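Long-range contacts in putative branched-chain amino acid ABC transporter (Chromobacterium violaceum, PDB 4PYR), which binds glutathione, belongs to the LppC lipoprotein family with its periplasmic-binding-protein-like fold, and may act as an enzyme regulator: residues Ala123-Gly131 with Pro153-Ala161; Phe219-Met227 with Arg245-Ile255. All coordinates share one frame; numbering follows the deposited sequence. Where two conformers were deposited one is given.

Contact 1 of 2, residues Ala123-Gly131 with Pro153-Ala161; sequences AAPLLVVGG and PVRQMAFDA
Leu-127 is the pivot of a parallel strand pairing, its two backbone polar atoms bonding to the residues on either side of Gln-156. Leu-127 N donates to Arg-155 O (2.8 Å) in a nearly straight bond, with an N-H...O angle of 171°. Leu-127 O in turn accepts from Met-157 N (2.8 Å), again almost straight. The ladder runs on from Val-129 N to Met-157 O (3.0 Å) and from Phe-159 N to Val-129 O (2.9 Å). Water 2 bridges Val-129 O and Phe-159 O beyond it.

The Leu-127 side chain, CG anti to the backbone N (chi1 172°), runs beside the extended Gln-156 chain in the same direction. Its CD2 also meets Val-154 CG1 at 4.0 Å, those two side chains crossing nearly at right angles. On the reverse face Leu-126 CD1 reaches across to Arg-155 CG and to the selenomethionine Met-157. The 3.2 Å between Leu-126 CD1 and Met-157 CG is shorter than normal carbon contact; with Arg-155 and Met-157 each in two conformers, both approaches are doubtful in detail.

Strand 125-129, helix 133-150 and strand 155-158 make a beta-alpha-beta unit. Helix 133-150 covers the Leu-127 face, helix 165-172 the Leu-126 and Met-157 face, and strand 176-180 pairs with strand 125-129 on its other side.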
loop_
_atom_site.group_PDB
_atom_site.type_symbol
_atom_site.label_atom_id
_atom_site.label_comp_id
_atom_site.label_asym_id
_atom_site.label_seq_id
_atom_site.Cartn_x
_atom_site.Cartn_y
_atom_site.Cartn_z
ATOM N N ALA A 123 -14.071 8.208 -20.917
ATOM C CA ALA A 123 -15.442 8.652 -20.645
ATOM C C ALA A 123 -16.406 7.519 -20.301
ATOM O O ALA A 123 -17.419 7.740 -19.634
ATOM C CB ALA A 123 -15.976 9.419 -21.833
ATOM N N ALA A 124 -16.107 6.328 -20.776
ATOM C CA ALA A 124 -17.023 5.208 -20.650
ATOM C C ALA A 124 -16.236 3.914 -20.413
ATOM O O ALA A 124 -16.254 3.005 -21.226
ATOM C CB ALA A 124 -17.909 5.110 -21.882
ATOM N N PRO A 125 -15.519 3.842 -19.297
ATOM C CA PRO A 125 -14.778 2.622 -19.047
ATOM C C PRO A 125 -15.693 1.501 -18.576
ATOM O O PRO A 125 -16.779 1.733 -18.044
ATOM C CB PRO A 125 -13.848 3.003 -17.910
ATOM C CG PRO A 125 -14.624 4.061 -17.175
ATOM C CD PRO A 125 -15.280 4.845 -18.246
ATOM N N LEU A 126 -15.235 0.276 -18.794
ATOM C CA LEU A 126 -15.850 -0.892 -18.217
ATOM C C LEU A 126 -15.003 -1.416 -17.093
ATOM O O LEU A 126 -13.824 -1.720 -17.285
ATOM C CB LEU A 126 -15.982 -1.979 -19.276
ATOM C CG LEU A 126 -16.558 -3.315 -18.777
ATOM C CD1 LEU A 126 -18.013 -3.162 -18.349
ATOM C CD2 LEU A 126 -16.401 -4.445 -19.786
ATOM N N LEU A 127 -15.567 -1.492 -15.893
ATOM C CA LEU A 127 -14.907 -2.077 -14.730
ATOM C C LEU A 127 -15.209 -3.560 -14.678
ATOM O O LEU A 127 -16.402 -3.958 -14.642
ATOM C CB LEU A 127 -15.385 -1.385 -13.428
ATOM C CG LEU A 127 -14.952 -1.975 -12.094
ATOM C CD1 LEU A 127 -13.456 -1.852 -11.882
ATOM C CD2 LEU A 127 -15.680 -1.247 -10.972
ATOM N N VAL A 128 -14.165 -4.387 -14.743
ATOM C CA VAL A 128 -14.363 -5.822 -14.709
ATOM C C VAL A 128 -13.879 -6.321 -13.389
ATOM O O VAL A 128 -12.759 -6.002 -12.999
ATOM C CB VAL A 128 -13.560 -6.468 -15.865
ATOM C CG1 VAL A 128 -13.627 -7.988 -15.756
ATOM C CG2 VAL A 128 -14.079 -5.930 -17.182
ATOM N N VAL A 129 -14.728 -7.062 -12.681
ATOM C CA VAL A 129 -14.441 -7.465 -11.303
ATOM C C VAL A 129 -14.503 -8.984 -11.082
ATOM O O VAL A 129 -15.513 -9.630 -11.397
ATOM C CB VAL A 129 -15.446 -6.795 -10.346
ATOM C CG1 VAL A 129 -15.033 -7.083 -8.923
ATOM C CG2 VAL A 129 -15.551 -5.306 -10.624
ATOM N N GLY A 130 -13.407 -9.527 -10.535
ATOM C CA GLY A 130 -13.287 -10.949 -10.203
ATOM C C GLY A 130 -14.137 -11.299 -8.976
ATOM O O GLY A 130 -14.803 -10.429 -8.364
ATOM N N GLY A 131 -14.050 -12.547 -8.575
ATOM C CA GLY A 131 -14.849 -13.082 -7.495
ATOM C C GLY A 131 -14.119 -13.275 -6.178
ATOM O O GLY A 131 -14.731 -13.676 -5.184
ATOM N N PRO A 153 -22.715 6.331 -12.240
ATOM C CA PRO A 153 -21.994 5.065 -11.981
ATOM C C PRO A 153 -21.120 4.636 -13.159
ATOM O O PRO A 153 -21.394 4.973 -14.337
ATOM C CB PRO A 153 -23.137 4.071 -11.731
ATOM C CG PRO A 153 -24.314 4.680 -12.338
ATOM C CD PRO A 153 -24.173 6.156 -12.297
ATOM N N VAL A 154 -20.058 3.929 -12.845
ATOM C CA VAL A 154 -19.282 3.238 -13.894
ATOM C C VAL A 154 -20.007 1.962 -14.291
ATOM O O VAL A 154 -20.608 1.328 -13.450
ATOM C CB VAL A 154 -17.851 2.949 -13.399
ATOM C CG1 VAL A 154 -17.806 1.821 -12.375
ATOM C CG2 VAL A 154 -16.931 2.619 -14.558
ATOM N N ARG A 155 -19.945 1.620 -15.574
ATOM C CA ARG A 155 -20.390 0.299 -16.042
ATOM C C ARG A 155 -19.503 -0.773 -15.441
ATOM O O ARG A 155 -18.286 -0.724 -15.567
ATOM C CB ARG A 155 -20.312 0.230 -17.560
ATOM C CG ARG A 155 -20.893 -1.049 -18.145
ATOM C CD ARG A 155 -21.638 -0.754 -19.437
ATOM N NE ARG A 155 -22.773 0.104 -19.158
ATOM C CZ ARG A 155 -24.027 -0.319 -19.122
ATOM N NH1 ARG A 155 -24.314 -1.573 -19.363
ATOM N NH2 ARG A 155 -24.986 0.515 -18.853
ATOM N N GLN A 156 -20.121 -1.748 -14.784
ATOM C CA GLN A 156 -19.418 -2.750 -14.020
ATOM C C GLN A 156 -19.929 -4.151 -14.360
ATOM O O GLN A 156 -21.131 -4.380 -14.362
ATOM C CB GLN A 156 -19.627 -2.467 -12.551
ATOM C CG GLN A 156 -18.969 -3.455 -11.656
ATOM C CD GLN A 156 -19.155 -3.175 -10.204
ATOM O OE1 GLN A 156 -19.376 -2.023 -9.775
ATOM N NE2 GLN A 156 -19.022 -4.218 -9.421
HETATM N N MSE A 157 -19.003 -5.068 -14.622
HETATM C CA MSE A 157 -19.357 -6.426 -14.986
HETATM C C MSE A 157 -18.590 -7.390 -14.130
HETATM O O MSE A 157 -17.341 -7.369 -14.181
HETATM C CB MSE A 157 -19.014 -6.664 -16.452
HETATM C CG MSE A 157 -19.771 -5.699 -17.355
HETATM SE SE MSE A 157 -19.849 -6.431 -19.181
HETATM C CE MSE A 157 -20.601 -8.197 -18.737
ATOM N N ALA A 158 -19.277 -8.418 -13.644
ATOM C CA ALA A 158 -18.641 -9.561 -12.992
ATOM C C ALA A 158 -17.933 -10.411 -14.055
ATOM O O ALA A 158 -18.527 -10.746 -15.058
ATOM C CB ALA A 158 -19.703 -10.413 -12.306
ATOM N N PHE A 159 -16.646 -10.674 -13.844
ATOM C CA PHE A 159 -15.914 -11.578 -14.748
ATOM C C PHE A 159 -16.495 -12.982 -14.714
ATOM O O PHE A 159 -16.742 -13.507 -13.640
ATOM C CB PHE A 159 -14.446 -11.616 -14.360
ATOM C CG PHE A 159 -13.609 -12.424 -15.336
ATOM C CD1 PHE A 159 -13.328 -11.909 -16.572
ATOM C CD2 PHE A 159 -13.116 -13.654 -14.995
ATOM C CE1 PHE A 159 -12.572 -12.622 -17.495
ATOM C CE2 PHE A 159 -12.371 -14.378 -15.913
ATOM C CZ PHE A 159 -12.090 -13.852 -17.155
ATOM N N ASP A 160 -16.664 -13.590 -15.912
ATOM C CA ASP A 160 -17.203 -14.913 -16.081
ATOM C C ASP A 160 -16.215 -15.669 -16.970
ATOM O O ASP A 160 -16.170 -15.441 -18.160
ATOM C CB ASP A 160 -18.589 -14.839 -16.746
ATOM C CG ASP A 160 -19.327 -16.150 -16.695
ATOM O OD1 ASP A 160 -18.668 -17.210 -16.761
ATOM O OD2 ASP A 160 -20.564 -16.100 -16.603
ATOM N N ALA A 161 -15.366 -16.469 -16.339
ATOM C CA ALA A 161 -14.390 -17.330 -17.055
ATOM C C ALA A 161 -14.988 -18.324 -18.072
ATOM O O ALA A 161 -14.328 -18.648 -19.075
ATOM C CB ALA A 161 -13.553 -18.072 -16.017
HETATM O O HOH W 1 -18.775 3.401 -17.687
HETATM O O HOH W 2 -16.186 -12.495 -11.239
#

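Contact 2 of 2, residues Phe219-Met227 with Arg245-Ile255; sequences FIDMPWFLM and RQTERLYALGI
Asp-221 and Arg-249 form a side-on salt bridge with one bond to each carboxylate oxygen: Arg-249 NE to Asp-221 OD1 at 3.1 Å, Arg-249 NH2 to Asp-221 OD2 at 2.8 Å. The carboxylate and guanidinium planes lie 22° apart, and both nitrogens approach on the syn side. Asp-221 OD1 also accepts from Met-222 N, which comes from the anti side but well out of the carboxylate plane, so the carboxylate is held from two directions. Asn-206 ND2 donates to Asp-221 OD2, and the backbone O of Asn-206 accepts from Arg-249 NH2.

The second polar link, Trp-224 NE1 to Glu-248 OE2, is short at 2.8 Å but bent (146° at the hydrogen). The donor comes from the anti side, tilted out of the carboxylate plane, with the indole and carboxylate planes 70° apart.

Around these bonds Trp-224 acts as a knob in a hole lined by Glu-248, Tyr-251, Ala-252 and Ile-255. Ala-252 CB sits over the five-membered ring of Trp-224, 4.1 Å from its centroid, a CH-pi contact; the same methyl touches Met-222 SE at 3.6 Å. Phe-225 carries Arg-245 CD over one face, 3.7 Å from the ring centroid, and Trp-224 CD1 over the opposite one, while Arg-249 CG meets its edge. Arg-249, extended from CG to NE, thus passes the Phe-225 ring before reaching Asp-221.

Strand 218-220 belongs to the eight-stranded sheet, whereas helix 245-265 also packs on helix 16-33, which follows a strand of the five-stranded sheet. Leu-253 touches bound glutathione, and Met-222 approaches pocket residue Leu-104. The contact thus appears to join the two lobes beside the glutathione site, consistent with the periplasmic-binding-protein-like fold of the family.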
loop_
_atom_site.group_PDB
_atom_site.type_symbol
_atom_site.label_atom_id
_atom_site.label_comp_id
_atom_site.label_asym_id
_atom_site.label_seq_id
_atom_site.Cartn_x
_atom_site.Cartn_y
_atom_site.Cartn_z
ATOM N N PHE A 219 -0.800 0.613 -15.287
ATOM C CA PHE A 219 -1.082 0.318 -13.888
ATOM C C PHE A 219 -0.378 1.334 -12.989
ATOM O O PHE A 219 0.403 2.146 -13.448
ATOM C CB PHE A 219 -0.654 -1.121 -13.581
ATOM C CG PHE A 219 0.833 -1.327 -13.522
ATOM C CD1 PHE A 219 1.593 -1.339 -14.670
ATOM C CD2 PHE A 219 1.476 -1.517 -12.301
ATOM C CE1 PHE A 219 2.962 -1.499 -14.614
ATOM C CE2 PHE A 219 2.845 -1.739 -12.245
ATOM C CZ PHE A 219 3.593 -1.698 -13.392
ATOM N N ILE A 220 -0.770 1.323 -11.719
ATOM C CA ILE A 220 -0.127 2.160 -10.713
ATOM C C ILE A 220 0.553 1.275 -9.705
ATOM O O ILE A 220 0.077 0.185 -9.373
ATOM C CB ILE A 220 -1.130 3.148 -10.038
ATOM C CG1 ILE A 220 -2.321 2.417 -9.439
ATOM C CG2 ILE A 220 -1.637 4.166 -11.069
ATOM C CD1 ILE A 220 -3.233 3.335 -8.646
ATOM N N ASP A 221 1.710 1.728 -9.242
ATOM C CA ASP A 221 2.465 1.010 -8.244
ATOM C C ASP A 221 3.494 1.965 -7.634
ATOM O O ASP A 221 3.579 3.117 -8.026
ATOM C CB ASP A 221 3.173 -0.225 -8.875
ATOM C CG ASP A 221 3.399 -1.372 -7.895
ATOM O OD1 ASP A 221 3.325 -1.205 -6.681
ATOM O OD2 ASP A 221 3.655 -2.517 -8.377
HETATM N N MSE A 222 4.270 1.463 -6.708
HETATM C CA MSE A 222 5.286 2.215 -6.031
HETATM C C MSE A 222 6.360 2.801 -6.906
HETATM O O MSE A 222 6.845 2.148 -7.817
HETATM C CB MSE A 222 6.034 1.304 -5.084
HETATM C CG MSE A 222 5.124 0.707 -4.037
HETATM SE SE MSE A 222 6.309 -0.175 -2.755
HETATM C CE MSE A 222 4.821 -0.489 -1.479
ATOM N N PRO A 223 6.806 4.032 -6.607
ATOM C CA PRO A 223 8.061 4.562 -7.194
ATOM C C PRO A 223 9.217 3.580 -7.087
ATOM O O PRO A 223 10.062 3.498 -8.016
ATOM C CB PRO A 223 8.336 5.817 -6.346
ATOM C CG PRO A 223 6.980 6.243 -5.961
ATOM C CD PRO A 223 6.196 4.986 -5.663
ATOM N N TRP A 224 9.229 2.803 -6.007
ATOM C CA TRP A 224 10.277 1.825 -5.789
ATOM C C TRP A 224 10.481 0.902 -7.020
ATOM O O TRP A 224 11.633 0.509 -7.324
ATOM C CB TRP A 224 9.948 0.997 -4.549
ATOM C CG TRP A 224 11.033 0.044 -4.161
ATOM C CD1 TRP A 224 10.985 -1.323 -4.196
ATOM C CD2 TRP A 224 12.308 0.389 -3.620
ATOM N NE1 TRP A 224 12.170 -1.847 -3.724
ATOM C CE2 TRP A 224 12.993 -0.815 -3.357
ATOM C CE3 TRP A 224 12.947 1.592 -3.358
ATOM C CZ2 TRP A 224 14.286 -0.836 -2.865
ATOM C CZ3 TRP A 224 14.226 1.558 -2.850
ATOM C CH2 TRP A 224 14.866 0.371 -2.605
ATOM N N PHE A 225 9.377 0.551 -7.684
ATOM C CA PHE A 225 9.424 -0.263 -8.907
ATOM C C PHE A 225 9.420 0.574 -10.188
ATOM O O PHE A 225 10.085 0.227 -11.182
ATOM C CB PHE A 225 8.209 -1.224 -8.954
ATOM C CG PHE A 225 8.103 -2.141 -7.754
ATOM C CD1 PHE A 225 9.093 -3.010 -7.424
ATOM C CD2 PHE A 225 6.980 -2.107 -6.967
ATOM C CE1 PHE A 225 8.970 -3.852 -6.331
ATOM C CE2 PHE A 225 6.864 -2.909 -5.850
ATOM C CZ PHE A 225 7.846 -3.796 -5.543
ATOM N N LEU A 226 8.642 1.646 -10.222
ATOM C CA LEU A 226 8.355 2.342 -11.472
ATOM C C LEU A 226 9.262 3.546 -11.795
ATOM O O LEU A 226 9.211 4.038 -12.916
ATOM C CB LEU A 226 6.897 2.802 -11.489
ATOM C CG LEU A 226 5.876 1.684 -11.448
ATOM C CD1 LEU A 226 4.477 2.250 -11.418
ATOM C CD2 LEU A 226 6.070 0.744 -12.634
HETATM N N MSE A 227 10.001 4.055 -10.806
HETATM C CA MSE A 227 10.749 5.298 -10.972
HETATM C C MSE A 227 12.149 5.107 -10.459
HETATM O O MSE A 227 12.503 5.599 -9.399
HETATM C CB MSE A 227 10.010 6.379 -10.173
HETATM C CG MSE A 227 8.668 6.696 -10.797
HETATM SE SE MSE A 227 7.849 8.188 -9.772
HETATM C CE MSE A 227 9.101 9.631 -10.250
ATOM N N ARG A 245 7.146 -9.258 -5.805
ATOM C CA ARG A 245 6.693 -7.886 -5.721
ATOM C C ARG A 245 5.980 -7.647 -4.389
ATOM O O ARG A 245 6.189 -6.602 -3.761
ATOM C CB ARG A 245 5.805 -7.548 -6.921
ATOM C CG ARG A 245 6.575 -7.431 -8.204
ATOM C CD ARG A 245 7.350 -6.153 -8.364
ATOM N NE ARG A 245 7.882 -6.083 -9.722
ATOM C CZ ARG A 245 9.050 -6.583 -10.112
ATOM N NH1 ARG A 245 9.852 -7.202 -9.255
ATOM N NH2 ARG A 245 9.410 -6.486 -11.392
ATOM N N GLN A 246 5.162 -8.619 -3.974
ATOM C CA GLN A 246 4.386 -8.546 -2.721
ATOM C C GLN A 246 5.302 -8.249 -1.548
ATOM O O GLN A 246 5.127 -7.275 -0.799
ATOM C CB GLN A 246 3.662 -9.881 -2.502
ATOM C CG GLN A 246 2.520 -9.912 -1.492
ATOM C CD GLN A 246 1.741 -11.214 -1.559
ATOM O OE1 GLN A 246 2.275 -12.284 -1.254
ATOM N NE2 GLN A 246 0.477 -11.136 -1.961
ATOM N N THR A 247 6.316 -9.084 -1.410
ATOM C CA THR A 247 7.299 -8.976 -0.342
ATOM C C THR A 247 8.212 -7.729 -0.406
ATOM O O THR A 247 8.461 -7.062 0.599
ATOM C CB THR A 247 8.173 -10.221 -0.306
ATOM O OG1 THR A 247 7.332 -11.377 -0.250
ATOM C CG2 THR A 247 9.075 -10.214 0.861
ATOM N N GLU A 248 8.756 -7.447 -1.587
ATOM C CA GLU A 248 9.549 -6.253 -1.800
ATOM C C GLU A 248 8.741 -4.993 -1.475
ATOM O O GLU A 248 9.324 -4.012 -1.029
ATOM C CB GLU A 248 10.065 -6.203 -3.222
ATOM C CG GLU A 248 11.006 -5.043 -3.417
ATOM C CD GLU A 248 11.997 -5.216 -4.547
ATOM O OE1 GLU A 248 11.865 -6.167 -5.339
ATOM O OE2 GLU A 248 12.928 -4.381 -4.620
ATOM N N ARG A 249 7.415 -5.019 -1.666
ATOM C CA ARG A 249 6.597 -3.887 -1.231
ATOM C C ARG A 249 6.772 -3.697 0.272
ATOM O O ARG A 249 6.720 -2.561 0.719
ATOM C CB ARG A 249 5.102 -3.991 -1.616
ATOM C CG ARG A 249 4.842 -3.727 -3.109
ATOM C CD ARG A 249 3.375 -3.690 -3.532
ATOM N NE ARG A 249 3.386 -3.761 -4.973
ATOM C CZ ARG A 249 3.259 -4.899 -5.654
ATOM N NH1 ARG A 249 2.989 -6.043 -5.022
ATOM N NH2 ARG A 249 3.353 -4.882 -6.972
ATOM N N LEU A 250 6.951 -4.785 1.025
ATOM C CA LEU A 250 7.111 -4.674 2.486
ATOM C C LEU A 250 8.465 -4.111 2.858
ATOM O O LEU A 250 8.601 -3.402 3.833
ATOM C CB LEU A 250 6.903 -6.000 3.209
ATOM C CG LEU A 250 5.529 -6.642 3.039
ATOM C CD1 LEU A 250 5.541 -8.074 3.540
ATOM C CD2 LEU A 250 4.480 -5.802 3.775
ATOM N N TYR A 251 9.494 -4.410 2.077
ATOM C CA TYR A 251 10.816 -3.806 2.270
ATOM C C TYR A 251 10.741 -2.290 2.065
ATOM O O TYR A 251 11.248 -1.501 2.909
ATOM C CB TYR A 251 11.787 -4.445 1.262
ATOM C CG TYR A 251 13.197 -3.897 1.261
ATOM C CD1 TYR A 251 14.158 -4.358 2.175
ATOM C CD2 TYR A 251 13.595 -2.939 0.330
ATOM C CE1 TYR A 251 15.477 -3.889 2.142
ATOM C CE2 TYR A 251 14.903 -2.433 0.299
ATOM C CZ TYR A 251 15.846 -2.913 1.186
ATOM O OH TYR A 251 17.145 -2.448 1.161
ATOM N N ALA A 252 10.061 -1.880 1.002
ATOM C CA ALA A 252 9.898 -0.475 0.684
ATOM C C ALA A 252 9.052 0.172 1.768
ATOM O O ALA A 252 9.301 1.318 2.124
ATOM C CB ALA A 252 9.277 -0.281 -0.693
ATOM N N LEU A 253 8.074 -0.552 2.288
ATOM C CA LEU A 253 7.242 -0.030 3.381
ATOM C C LEU A 253 8.131 0.280 4.568
ATOM O O LEU A 253 7.938 1.308 5.250
ATOM C CB LEU A 253 6.151 -1.068 3.732
ATOM C CG LEU A 253 5.203 -0.647 4.856
ATOM C CD1 LEU A 253 4.352 0.509 4.414
ATOM C CD2 LEU A 253 4.350 -1.851 5.252
ATOM N N GLY A 254 9.074 -0.603 4.857
ATOM C CA GLY A 254 10.059 -0.385 5.924
ATOM C C GLY A 254 10.898 0.866 5.751
ATOM O O GLY A 254 11.122 1.646 6.714
ATOM N N ILE A 255 11.353 1.092 4.517
ATOM C CA ILE A 255 12.127 2.290 4.228
ATOM C C ILE A 255 11.270 3.497 4.569
ATOM O O ILE A 255 11.745 4.400 5.275
ATOM C CB ILE A 255 12.550 2.353 2.758
ATOM C CG1 ILE A 255 13.625 1.274 2.526
ATOM C CG2 ILE A 255 13.015 3.748 2.358
ATOM C CD1 ILE A 255 13.967 1.077 1.088
#

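Overall arrangement
Contact 1 and contact 2 lie about 27 Å apart between centres and about 12 Å apart between nearest atoms, so they do not touch. They follow one another along the chain, 123-161 closing before 219-255 opens. Both reach the eight-stranded mixed sheet: contact 1 pairs strand 155-158, at one edge of the sheet, with 125-129, while contact 2 starts from strand 218-220, three strands further in from 125-129, and leads to helix 245-265. Contact 1, a beta-alpha-beta unit whose two strands are neighbours in one sheet, is internal to one lobe, its centre about 23 Å from that of the chain. Contact 2, its centre about 8 Å from that of the chain, appears to lie between the lobes beside bound glutathione.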